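PDB 4AT2: 3-ketosteroid-delta4-5alpha-dehydrogenase from Rhodococcus jostii, which catalyses the FAD-dependent formation of the C4-C5 double bond in 5alpha-3-ketosteroids, a reaction of bacterial steroid breakdown. Local coordinates for residues G143-K147 and H186-M190; G261-Y265 and G446-G450; V314-L319 and T374-V379; T455-E459 and Y498-A502. One frame throughout, in Å; residues are numbered along the deposited sequence.

Contact 1: residues G143-K147 and H186-M190; sequences GVPFK and HVPQM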
# COMPACT_ATOMS: atom_id res chain seq x y z
N GLY A 143 -34.82 -1.03 -15.60
CA GLY A 143 -35.66 0.05 -15.08
C GLY A 143 -34.95 1.15 -14.33
O GLY A 143 -35.60 1.99 -13.69
N VAL A 144 -33.62 1.18 -14.40
CA VAL A 144 -32.86 2.27 -13.79
C VAL A 144 -33.01 3.50 -14.68
O VAL A 144 -32.63 3.45 -15.85
CB VAL A 144 -31.35 1.93 -13.64
CG1 VAL A 144 -30.60 3.09 -12.98
CG2 VAL A 144 -31.17 0.66 -12.83
N PRO A 145 -33.56 4.61 -14.13
CA PRO A 145 -33.79 5.79 -14.95
C PRO A 145 -32.61 6.77 -14.94
O PRO A 145 -31.95 6.92 -13.92
CB PRO A 145 -35.01 6.44 -14.27
CG PRO A 145 -34.82 6.12 -12.82
CD PRO A 145 -34.05 4.81 -12.75
N PHE A 146 -32.33 7.39 -16.08
CA PHE A 146 -31.29 8.42 -16.15
C PHE A 146 -31.84 9.64 -16.89
O PHE A 146 -32.45 9.50 -17.96
CB PHE A 146 -30.03 7.94 -16.87
CG PHE A 146 -29.33 6.78 -16.20
CD1 PHE A 146 -29.68 5.47 -16.52
CD2 PHE A 146 -28.30 6.99 -15.30
CE1 PHE A 146 -29.04 4.39 -15.92
CE2 PHE A 146 -27.64 5.92 -14.70
CZ PHE A 146 -28.01 4.61 -15.02
N LYS A 147 -31.62 10.82 -16.32
CA LYS A 147 -31.99 12.04 -17.00
C LYS A 147 -30.90 12.39 -18.00
O LYS A 147 -29.72 12.41 -17.65
CB LYS A 147 -32.16 13.18 -16.01
CG LYS A 147 -32.78 14.42 -16.64
CD LYS A 147 -33.01 15.47 -15.58
CE LYS A 147 -33.49 16.77 -16.20
NZ LYS A 147 -33.93 17.69 -15.12
N HIS A 186 -22.38 8.42 -14.38
CA HIS A 186 -23.81 8.26 -14.72
C HIS A 186 -24.60 8.12 -13.46
O HIS A 186 -24.30 7.25 -12.64
CB HIS A 186 -24.01 7.03 -15.61
CG HIS A 186 -23.44 7.18 -17.00
ND1 HIS A 186 -22.12 7.36 -17.25
CD2 HIS A 186 -24.07 7.15 -18.24
CE1 HIS A 186 -21.93 7.44 -18.58
NE2 HIS A 186 -23.13 7.31 -19.18
N VAL A 187 -25.61 8.96 -13.28
CA VAL A 187 -26.31 9.04 -11.98
C VAL A 187 -27.79 8.80 -12.18
O VAL A 187 -28.42 9.53 -12.95
CB VAL A 187 -26.07 10.41 -11.30
CG1 VAL A 187 -26.67 10.46 -9.89
CG2 VAL A 187 -24.57 10.71 -11.24
N PRO A 188 -28.36 7.79 -11.52
CA PRO A 188 -29.79 7.54 -11.71
C PRO A 188 -30.65 8.74 -11.30
O PRO A 188 -30.29 9.49 -10.40
CB PRO A 188 -30.07 6.34 -10.81
CG PRO A 188 -28.77 5.60 -10.80
CD PRO A 188 -27.73 6.69 -10.76
N GLN A 189 -31.79 8.89 -11.98
CA GLN A 189 -32.68 10.03 -11.77
C GLN A 189 -33.48 9.81 -10.49
O GLN A 189 -34.19 8.81 -10.35
CB GLN A 189 -33.61 10.20 -12.97
CG GLN A 189 -34.41 11.49 -12.97
CD GLN A 189 -35.30 11.64 -14.19
OE1 GLN A 189 -35.50 10.69 -14.95
NE2 GLN A 189 -35.81 12.85 -14.40
N MET A 190 -33.36 10.77 -9.58
CA MET A 190 -33.99 10.69 -8.28
C MET A 190 -34.11 12.09 -7.69
O MET A 190 -33.19 12.90 -7.80
CB MET A 190 -33.16 9.81 -7.35
CG MET A 190 -33.78 9.53 -6.00
SD MET A 190 -32.72 8.43 -5.06
CE MET A 190 -33.43 8.62 -3.42
O HOH W 1 -35.58 9.44 -17.64
O HOH W 2 -30.49 11.21 -13.73
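Phe146 and Pro188 meet where two irregular loops of the FAD-binding fold run at 90° to each other, one following helix 132-141 and the other running on from strand 185-186. The tight half is apolar. Phe146 CE2 lies 4.0 Å from Pro188 CD, and the same CE2 is 3.9 Å from His186 CB. Although CB of Phe146 points away, setting CG anti to the carbonyl carbon (chi1 -62°) swings the ring back against the second loop. Val144 lies alongside Pro188, pointing the same way, with Val144 CG1 3.8 Å from Pro188 CG; valine and proline, both compact and stiff, suit this close fit. Met203 and Leu204 of helix 202-214, with Ile87 and Leu95, add to the apolar surroundings. One backbone bond joins the loops: Gln189 N donates to Pro145 O at 2.8 Å and 162°, while Pro188 CA approaches that Pro145 O at 3.2 Å in a CA-H...O contact. The other side is looser and bridged by water. Lys147 CB rests 3.9 Å from the amide carbon CD of Gln189, the two extended chains passing at a slant, and both reach Asp161: Lys147 NZ by a salt bridge, Gln189 NE2 by a hydrogen bond. One water donates to both Phe146 O and Gln189 OE1. A second takes the N-H of Lys147 and gives a hydrogen to Val187 O, 2.8 Å away.

Contact 2: residues G261-Y265 and G446-G450; sequences GSFAY and GFTLG. With FAD (flavin-adenine dinucleotide), chain D.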
# COMPACT_ATOMS: atom_id res chain seq x y z
N GLY A 261 -19.41 -7.05 0.71
CA GLY A 261 -18.78 -5.76 0.94
C GLY A 261 -17.35 -5.83 1.44
O GLY A 261 -16.72 -6.88 1.42
N SER A 262 -16.87 -4.68 1.92
CA SER A 262 -15.43 -4.46 2.14
C SER A 262 -14.97 -4.85 3.53
O SER A 262 -15.72 -5.46 4.29
CB SER A 262 -15.12 -2.98 1.87
OG SER A 262 -15.54 -2.17 2.97
N PHE A 263 -13.72 -4.49 3.86
CA PHE A 263 -13.18 -4.70 5.21
C PHE A 263 -13.01 -3.42 6.01
O PHE A 263 -12.35 -3.43 7.04
CB PHE A 263 -11.87 -5.51 5.21
CG PHE A 263 -10.68 -4.83 4.55
CD1 PHE A 263 -10.47 -4.91 3.17
CD2 PHE A 263 -9.73 -4.16 5.32
CE1 PHE A 263 -9.35 -4.32 2.58
CE2 PHE A 263 -8.60 -3.58 4.74
CZ PHE A 263 -8.41 -3.66 3.36
N ALA A 264 -13.64 -2.34 5.55
CA ALA A 264 -13.41 -1.01 6.12
C ALA A 264 -13.60 -0.93 7.64
O ALA A 264 -12.91 -0.16 8.31
CB ALA A 264 -14.28 0.03 5.43
N TYR A 265 -14.53 -1.71 8.18
CA TYR A 265 -14.79 -1.66 9.62
C TYR A 265 -14.11 -2.74 10.45
O TYR A 265 -14.35 -2.86 11.65
CB TYR A 265 -16.29 -1.49 9.89
CG TYR A 265 -16.69 -0.05 9.59
CD1 TYR A 265 -16.24 0.99 10.41
CD2 TYR A 265 -17.46 0.27 8.47
CE1 TYR A 265 -16.57 2.31 10.13
CE2 TYR A 265 -17.80 1.60 8.19
CZ TYR A 265 -17.34 2.61 9.02
OH TYR A 265 -17.65 3.93 8.76
N GLY A 446 -11.91 7.75 4.48
CA GLY A 446 -12.03 6.90 3.30
C GLY A 446 -12.49 5.48 3.54
O GLY A 446 -12.86 5.11 4.66
N PHE A 447 -12.51 4.71 2.46
CA PHE A 447 -12.93 3.32 2.50
C PHE A 447 -12.01 2.47 1.62
O PHE A 447 -11.24 3.00 0.82
CB PHE A 447 -14.44 3.15 2.18
CG PHE A 447 -14.87 3.60 0.80
CD1 PHE A 447 -14.64 2.79 -0.33
CD2 PHE A 447 -15.57 4.79 0.62
CE1 PHE A 447 -15.06 3.20 -1.60
CE2 PHE A 447 -15.99 5.20 -0.64
CZ PHE A 447 -15.73 4.40 -1.75
N THR A 448 -12.05 1.15 1.82
CA THR A 448 -11.09 0.24 1.23
C THR A 448 -11.53 -0.23 -0.16
O THR A 448 -12.73 -0.33 -0.43
CB THR A 448 -10.88 -0.99 2.14
OG1 THR A 448 -12.14 -1.65 2.35
CG2 THR A 448 -10.32 -0.55 3.49
N LEU A 449 -10.55 -0.50 -1.02
CA LEU A 449 -10.79 -0.90 -2.42
C LEU A 449 -10.16 -2.25 -2.74
O LEU A 449 -10.43 -2.83 -3.80
CB LEU A 449 -10.24 0.16 -3.40
CG LEU A 449 -10.77 1.59 -3.20
CD1 LEU A 449 -10.01 2.58 -4.08
CD2 LEU A 449 -12.28 1.67 -3.45
N GLY A 450 -9.35 -2.75 -1.83
CA GLY A 450 -8.65 -4.02 -2.04
C GLY A 450 -9.49 -5.21 -1.63
O GLY A 450 -10.42 -5.08 -0.84
PA FAD D . -23.06 -3.34 -0.20
O1A FAD D . -23.88 -2.56 -1.16
O2A FAD D . -22.75 -2.75 1.11
O5B FAD D . -23.78 -4.75 0.03
C5B FAD D . -23.20 -5.75 0.87
C4B FAD D . -24.32 -6.46 1.64
O4B FAD D . -23.67 -7.55 2.33
C3B FAD D . -24.89 -5.52 2.72
O3B FAD D . -26.33 -5.48 2.60
C2B FAD D . -24.43 -6.16 4.04
O2B FAD D . -25.42 -5.96 5.07
C1B FAD D . -24.30 -7.63 3.65
N9A FAD D . -23.39 -8.41 4.51
C8A FAD D . -22.27 -8.00 5.13
N7A FAD D . -21.76 -9.04 5.79
C5A FAD D . -22.56 -10.11 5.58
C6A FAD D . -22.54 -11.40 5.99
N6A FAD D . -21.54 -11.81 6.78
N1A FAD D . -23.49 -12.28 5.63
C2A FAD D . -24.53 -11.87 4.80
N3A FAD D . -24.54 -10.55 4.38
C4A FAD D . -23.56 -9.70 4.79
N1 FAD D . -19.51 4.27 -4.87
C2 FAD D . -19.84 4.55 -6.19
O2 FAD D . -19.38 3.85 -7.08
N3 FAD D . -20.69 5.62 -6.49
C4 FAD D . -21.19 6.44 -5.48
O4 FAD D . -21.92 7.38 -5.78
C4X FAD D . -20.85 6.16 -4.15
N5 FAD D . -21.30 6.94 -3.13
C5X FAD D . -20.78 6.79 -1.90
C6 FAD D . -21.03 7.75 -0.91
C7 FAD D . -20.50 7.60 0.38
C7M FAD D . -20.79 8.59 1.33
C8 FAD D . -19.71 6.47 0.68
C8M FAD D . -19.15 6.25 1.96
C9 FAD D . -19.47 5.52 -0.31
C9A FAD D . -19.98 5.68 -1.60
N10 FAD D . -19.72 4.77 -2.58
C10 FAD D . -20.02 5.08 -3.85
C1' FAD D . -19.19 3.42 -2.29
C2' FAD D . -20.31 2.37 -2.48
O2' FAD D . -21.41 2.82 -1.69
C3' FAD D . -19.85 0.99 -2.00
O3' FAD D . -18.46 0.75 -2.26
C4' FAD D . -20.70 -0.10 -2.69
O4' FAD D . -22.08 0.17 -2.41
C5' FAD D . -20.33 -1.49 -2.17
O5' FAD D . -21.09 -2.47 -2.90
P FAD D . -21.17 -3.99 -2.37
O1P FAD D . -19.83 -4.57 -2.27
O2P FAD D . -22.23 -4.68 -3.17
O3P FAD D . -21.61 -3.77 -0.82
O HOH W 3 -14.95 0.03 1.34
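Ser262 OG, tied to Thr448 through a shared water, is gripped by three partners in the ST turn of the loop following strand 255-258 of the parallel FAD-binding sheet. It accepts from Ala264 N at 3.2 Å and 166°, the bond that defines the turn; placing OG between the backbone N and the carbonyl carbon (chi1 77°) turns it toward that N-H two residues on. The water lies 2.8 Å from Ser262 OG and donates to Thr448 O at 2.9 Å. The third partner, His288, meets the hydroxyl through ND1 and hydrogen-bonds FAD through NE2, so the serine is second-shell to the cofactor. On the apolar side Thr448, on strand 444-452, sends its methyl over one face of Phe263: CG2 is 3.8 Å from the ring centroid and 18° off the normal, a CH-pi contact. Gly450 O meets the same ring at its edge, 3.7 Å from Phe263 CE1. Threonine suits the place because its branches meet different loop residues, CG2 the Phe263 ring and OG1 the serine (Thr448 OG1 3.3 Å from Ser262 CB). One residue earlier on the strand, Phe447 sends its ring away from the loop, its CE2 reaching 3.5 Å from C9 of the flavin; it also lines the steroid pocket. At Gly261 the positive phi would jam a CB against the preceding carbonyl oxygen, and its CA lies 3.6 Å from FAD O1P.

Contact 3: residues V314-L319 and T374-V379; sequences VCDPQL and TPFLRV. With ASD (4-androstene-3-17-dione), chain B.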
# COMPACT_ATOMS: atom_id res chain seq x y z
N VAL A 314 -13.48 16.70 2.94
CA VAL A 314 -14.79 17.25 3.31
C VAL A 314 -14.86 18.77 3.29
O VAL A 314 -15.10 19.44 4.29
CB VAL A 314 -15.36 16.64 4.62
CG1 VAL A 314 -15.79 15.19 4.39
CG2 VAL A 314 -14.37 16.77 5.77
N CYS A 315 -14.64 19.32 2.10
CA CYS A 315 -14.80 20.73 1.85
C CYS A 315 -15.49 20.86 0.49
O CYS A 315 -15.32 20.01 -0.38
CB CYS A 315 -13.43 21.42 1.85
SG CYS A 315 -13.52 23.22 1.65
N ASP A 316 -16.28 21.91 0.30
CA ASP A 316 -17.04 22.02 -0.92
C ASP A 316 -16.15 22.36 -2.13
O ASP A 316 -15.35 23.30 -2.06
CB ASP A 316 -18.13 23.08 -0.80
CG ASP A 316 -19.07 23.04 -1.96
OD1 ASP A 316 -19.87 22.08 -2.01
OD2 ASP A 316 -18.97 23.92 -2.84
N PRO A 317 -16.30 21.62 -3.24
CA PRO A 317 -15.47 21.90 -4.41
C PRO A 317 -15.62 23.28 -5.04
O PRO A 317 -14.69 23.75 -5.70
CB PRO A 317 -15.88 20.79 -5.40
CG PRO A 317 -16.28 19.65 -4.50
CD PRO A 317 -17.06 20.36 -3.41
N GLN A 318 -16.77 23.94 -4.86
CA GLN A 318 -16.93 25.28 -5.43
C GLN A 318 -16.05 26.31 -4.73
O GLN A 318 -15.69 27.32 -5.32
CB GLN A 318 -18.41 25.72 -5.40
CG GLN A 318 -19.33 24.84 -6.27
CD GLN A 318 -19.49 25.35 -7.69
OE1 GLN A 318 -18.55 25.87 -8.29
NE2 GLN A 318 -20.70 25.21 -8.24
N LEU A 319 -15.72 26.06 -3.46
CA LEU A 319 -14.73 26.89 -2.75
C LEU A 319 -13.32 26.54 -3.21
O LEU A 319 -12.53 27.43 -3.57
CB LEU A 319 -14.84 26.72 -1.23
CG LEU A 319 -16.16 27.20 -0.61
CD1 LEU A 319 -16.22 26.78 0.85
CD2 LEU A 319 -16.29 28.71 -0.75
N THR A 374 -23.62 20.00 -1.71
CA THR A 374 -23.04 19.86 -0.37
C THR A 374 -22.80 21.23 0.30
O THR A 374 -21.67 21.55 0.65
CB THR A 374 -21.73 19.02 -0.39
OG1 THR A 374 -20.76 19.63 -1.25
CG2 THR A 374 -21.97 17.60 -0.88
N PRO A 375 -23.87 22.05 0.48
CA PRO A 375 -23.66 23.36 1.12
C PRO A 375 -23.14 23.23 2.56
O PRO A 375 -22.51 24.16 3.07
CB PRO A 375 -25.07 23.99 1.10
CG PRO A 375 -25.99 22.81 1.10
CD PRO A 375 -25.30 21.78 0.24
N PHE A 376 -23.37 22.07 3.18
CA PHE A 376 -22.90 21.79 4.54
C PHE A 376 -21.37 21.62 4.60
O PHE A 376 -20.78 21.60 5.69
CB PHE A 376 -23.62 20.56 5.12
CG PHE A 376 -23.62 19.36 4.20
CD1 PHE A 376 -22.57 18.44 4.24
CD2 PHE A 376 -24.66 19.15 3.29
CE1 PHE A 376 -22.56 17.33 3.40
CE2 PHE A 376 -24.65 18.04 2.45
CZ PHE A 376 -23.60 17.14 2.50
N LEU A 377 -20.73 21.50 3.44
CA LEU A 377 -19.27 21.45 3.35
C LEU A 377 -18.65 22.82 3.06
O LEU A 377 -17.46 22.91 2.74
CB LEU A 377 -18.82 20.41 2.31
CG LEU A 377 -19.24 18.96 2.59
CD1 LEU A 377 -18.65 18.06 1.52
CD2 LEU A 377 -18.84 18.48 3.99
N ARG A 378 -19.44 23.88 3.19
CA ARG A 378 -18.89 25.23 3.01
C ARG A 378 -18.13 25.68 4.25
O ARG A 378 -18.65 26.43 5.09
CB ARG A 378 -19.98 26.24 2.63
CG ARG A 378 -20.51 26.05 1.22
CD ARG A 378 -21.83 26.77 1.05
NE ARG A 378 -22.32 26.71 -0.33
CZ ARG A 378 -23.53 27.11 -0.70
NH1 ARG A 378 -24.40 27.57 0.21
NH2 ARG A 378 -23.89 27.06 -1.98
N VAL A 379 -16.90 25.20 4.36
CA VAL A 379 -16.01 25.52 5.49
C VAL A 379 -15.75 27.01 5.55
O VAL A 379 -15.50 27.64 4.52
CB VAL A 379 -14.68 24.74 5.35
CG1 VAL A 379 -13.69 25.13 6.44
CG2 VAL A 379 -14.93 23.24 5.36
C1 ASD B . -17.68 8.61 -2.10
C10 ASD B . -18.00 10.06 -2.51
C11 ASD B . -17.61 10.91 -0.10
C12 ASD B . -18.09 11.73 1.12
C13 ASD B . -18.66 13.07 0.67
C14 ASD B . -19.77 12.81 -0.35
C15 ASD B . -20.58 14.11 -0.41
C16 ASD B . -20.65 14.57 1.06
C17 ASD B . -19.46 13.84 1.68
C18 ASD B . -17.56 14.03 0.22
C19 ASD B . -16.73 10.75 -3.02
C2 ASD B . -17.23 7.70 -3.27
C3 ASD B . -18.08 7.90 -4.50
C4 ASD B . -19.05 9.02 -4.54
C5 ASD B . -18.99 10.05 -3.67
C6 ASD B . -19.91 11.24 -3.91
C7 ASD B . -20.43 11.85 -2.61
C8 ASD B . -19.28 12.14 -1.64
C9 ASD B . -18.60 10.80 -1.29
O1 ASD B . -18.00 7.11 -5.45
O2 ASD B . -19.17 13.89 2.86
O HOH W 4 -20.42 26.27 -2.35
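The backbones join where Asp316 N donates to Leu377 O at 2.9 Å, a bent bond (136°) linking the N-cap of helix 317-320 to a loop with a short 3-10 segment and an inverse gamma turn centred on Arg378. Asp316 is the capping residue, and both its oxygens work. With CG anti to the backbone N (chi1 -170°), OD1 turns to the loop, where Thr374 OG1 donates to it at 2.7 Å, nearly in line with the C-O bond; the hydroxyl of Thr372 also bonds OD1. OD2 takes the N-H of Gln318 at 3.0 Å from above the carboxylate plane, the capping bond, and a hydrogen from a water that in turn accepts from Arg378 NE at 2.8 Å. This water thus spans two opposite charges. Exchanging Asp316 for an alanine would probably leave the helix start without its side-chain cap and the hydroxyls of Thr374 and Thr372 without their common acceptor. Apolar contacts close the rest: Val314 CB sits 4.0 Å from Leu377 CD2, and Leu319 CD1 lies 3.8 Å from Arg378 CA. Two residues of the contact belong to the steroid pocket. Threonine fits here because its branches serve different partners: while the hydroxyl of Thr374 binds the aspartate, CG2 lies 3.8 Å from C15 of the steroid D ring. Val314 offers a small apolar wall, its CG1 3.9 Å from O2, the 17-keto oxygen of 4-androstene-3,17-dione.

Contact 4: residues T455-E459 and Y498-A502; sequences TVNSE and YGRRA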
# COMPACT_ATOMS: atom_id res chain seq x y z
N THR A 455 -11.31 -13.31 -11.60
CA THR A 455 -11.22 -13.27 -13.05
C THR A 455 -12.27 -12.31 -13.61
O THR A 455 -13.14 -11.82 -12.88
CB THR A 455 -11.50 -14.64 -13.68
OG1 THR A 455 -12.87 -14.99 -13.44
CG2 THR A 455 -10.56 -15.72 -13.12
N VAL A 456 -12.24 -12.07 -14.93
CA VAL A 456 -13.30 -11.24 -15.55
C VAL A 456 -14.67 -11.92 -15.51
O VAL A 456 -15.70 -11.29 -15.73
CB VAL A 456 -12.94 -10.83 -16.99
CG1 VAL A 456 -11.71 -9.93 -16.98
CG2 VAL A 456 -12.70 -12.06 -17.87
N ASN A 457 -14.67 -13.22 -15.20
CA ASN A 457 -15.90 -13.97 -15.00
C ASN A 457 -16.27 -14.10 -13.52
O ASN A 457 -17.18 -14.87 -13.16
CB ASN A 457 -15.82 -15.33 -15.69
CG ASN A 457 -15.85 -15.21 -17.20
OD1 ASN A 457 -14.93 -15.67 -17.90
ND2 ASN A 457 -16.88 -14.58 -17.73
N SER A 458 -15.57 -13.33 -12.69
CA SER A 458 -15.83 -13.22 -11.25
C SER A 458 -15.63 -14.51 -10.48
O SER A 458 -16.26 -14.73 -9.43
CB SER A 458 -17.20 -12.59 -10.98
OG SER A 458 -17.24 -11.25 -11.47
N GLU A 459 -14.75 -15.36 -11.00
CA GLU A 459 -14.30 -16.56 -10.29
C GLU A 459 -13.24 -16.13 -9.29
O GLU A 459 -12.35 -15.35 -9.63
CB GLU A 459 -13.68 -17.54 -11.27
CG GLU A 459 -14.66 -18.02 -12.33
CD GLU A 459 -13.97 -18.37 -13.63
OE1 GLU A 459 -13.20 -17.54 -14.17
OE2 GLU A 459 -14.24 -19.48 -14.13
N TYR A 498 -19.47 -6.70 -12.52
CA TYR A 498 -18.90 -8.01 -12.13
C TYR A 498 -19.85 -8.86 -11.29
O TYR A 498 -19.71 -10.09 -11.25
CB TYR A 498 -17.47 -7.89 -11.57
CG TYR A 498 -16.56 -7.49 -12.70
CD1 TYR A 498 -16.33 -8.36 -13.76
CD2 TYR A 498 -16.02 -6.21 -12.78
CE1 TYR A 498 -15.56 -8.00 -14.85
CE2 TYR A 498 -15.24 -5.82 -13.86
CZ TYR A 498 -15.01 -6.73 -14.89
OH TYR A 498 -14.26 -6.34 -15.97
N GLY A 499 -20.84 -8.22 -10.67
CA GLY A 499 -21.97 -8.94 -10.07
C GLY A 499 -22.69 -9.74 -11.14
O GLY A 499 -22.92 -10.94 -10.98
N ARG A 500 -23.03 -9.09 -12.25
CA ARG A 500 -23.60 -9.81 -13.41
C ARG A 500 -22.77 -11.03 -13.79
O ARG A 500 -23.30 -12.15 -13.94
CB ARG A 500 -23.75 -8.88 -14.61
CG ARG A 500 -24.87 -7.86 -14.49
CD ARG A 500 -24.89 -6.95 -15.72
NE ARG A 500 -25.16 -7.71 -16.94
CZ ARG A 500 -24.93 -7.27 -18.17
NH1 ARG A 500 -24.42 -6.05 -18.37
NH2 ARG A 500 -25.21 -8.04 -19.21
N ARG A 501 -21.47 -10.83 -13.95
CA ARG A 501 -20.56 -11.89 -14.37
C ARG A 501 -20.56 -13.03 -13.35
O ARG A 501 -20.52 -14.21 -13.73
CB ARG A 501 -19.14 -11.35 -14.57
CG ARG A 501 -18.99 -10.42 -15.78
CD ARG A 501 -18.97 -11.20 -17.10
NE ARG A 501 -18.88 -10.27 -18.24
CZ ARG A 501 -17.76 -9.71 -18.68
NH1 ARG A 501 -16.59 -9.99 -18.11
NH2 ARG A 501 -17.80 -8.87 -19.71
N ALA A 502 -20.63 -12.69 -12.06
CA ALA A 502 -20.63 -13.72 -11.02
C ALA A 502 -21.90 -14.56 -11.11
O ALA A 502 -21.85 -15.78 -10.93
CB ALA A 502 -20.52 -13.11 -9.63
O HOH W 5 -19.47 -14.51 -16.58
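Ser458 OG donates to Tyr498 O at 2.7 Å, one of two direct hydrogen bonds between residues 455-459 and 498-502; further along the helix, Ser505 OG bonds Asn457 O. Tyr498 O already takes the helical N-H of Ala502, and the two donors reach it from opposite faces of its plane; serine's short hydroxyl adds its bond without breaking the helical one. Arg501 NH1 donates to Val456 O at 2.9 Å and 151°, the carbonyl oxygen lying nearly in the guanidinium plane. A bend at chi2 (-76°) curls the arginine round Val456 O, which lies 3.4 Å from Arg501 CG. The counter-charge lies outside the segments: Asp127 of helix 122-130 forms a salt bridge with Arg501 NH1 and a hydrogen bond with Tyr498 OH. A leucine in place of Arg501 would probably leave Val456 O without this donor and Asp127 without this cationic partner. Water supplies another link, accepting from Asn457 ND2 at 2.8 Å and donating to Arg501 O. Packing is close: Ser458 CB lies 3.6 Å from Ala502 CB, an approach alanine's small side chain suits, and Val456 O lies in the plane of the Tyr498 ring, 3.4 Å from its CE1. Thr455 to Ser458 form a type I beta turn; with Ser458 N bonding Thr455 O and Thr455 N bonding Glu459 O, the pattern is that of a turn with a G1 bulge, docked on the C-terminal helix.

Contacts 2 and 3 bear on the ligands directly. Contact 2 touches FAD at both its phosphate and its flavin, and its Phe447 meets the steroid as well; contact 3 lines one side of the D-ring end. Their centres are about 24 Å apart and their nearest atoms about 8 Å, and along the chain contact 3 is nested inside the loop that contact 2 closes. Contact 1 stands back: the side chain of Val187 is about 7 Å from FAD and about 9 Å from the steroid. In contact 4 the side chain of Tyr498 lies about 10 Å from FAD. Contacts 3 and 4 fall on opposite sides of the chain's centre, their centres about 37 Å apart.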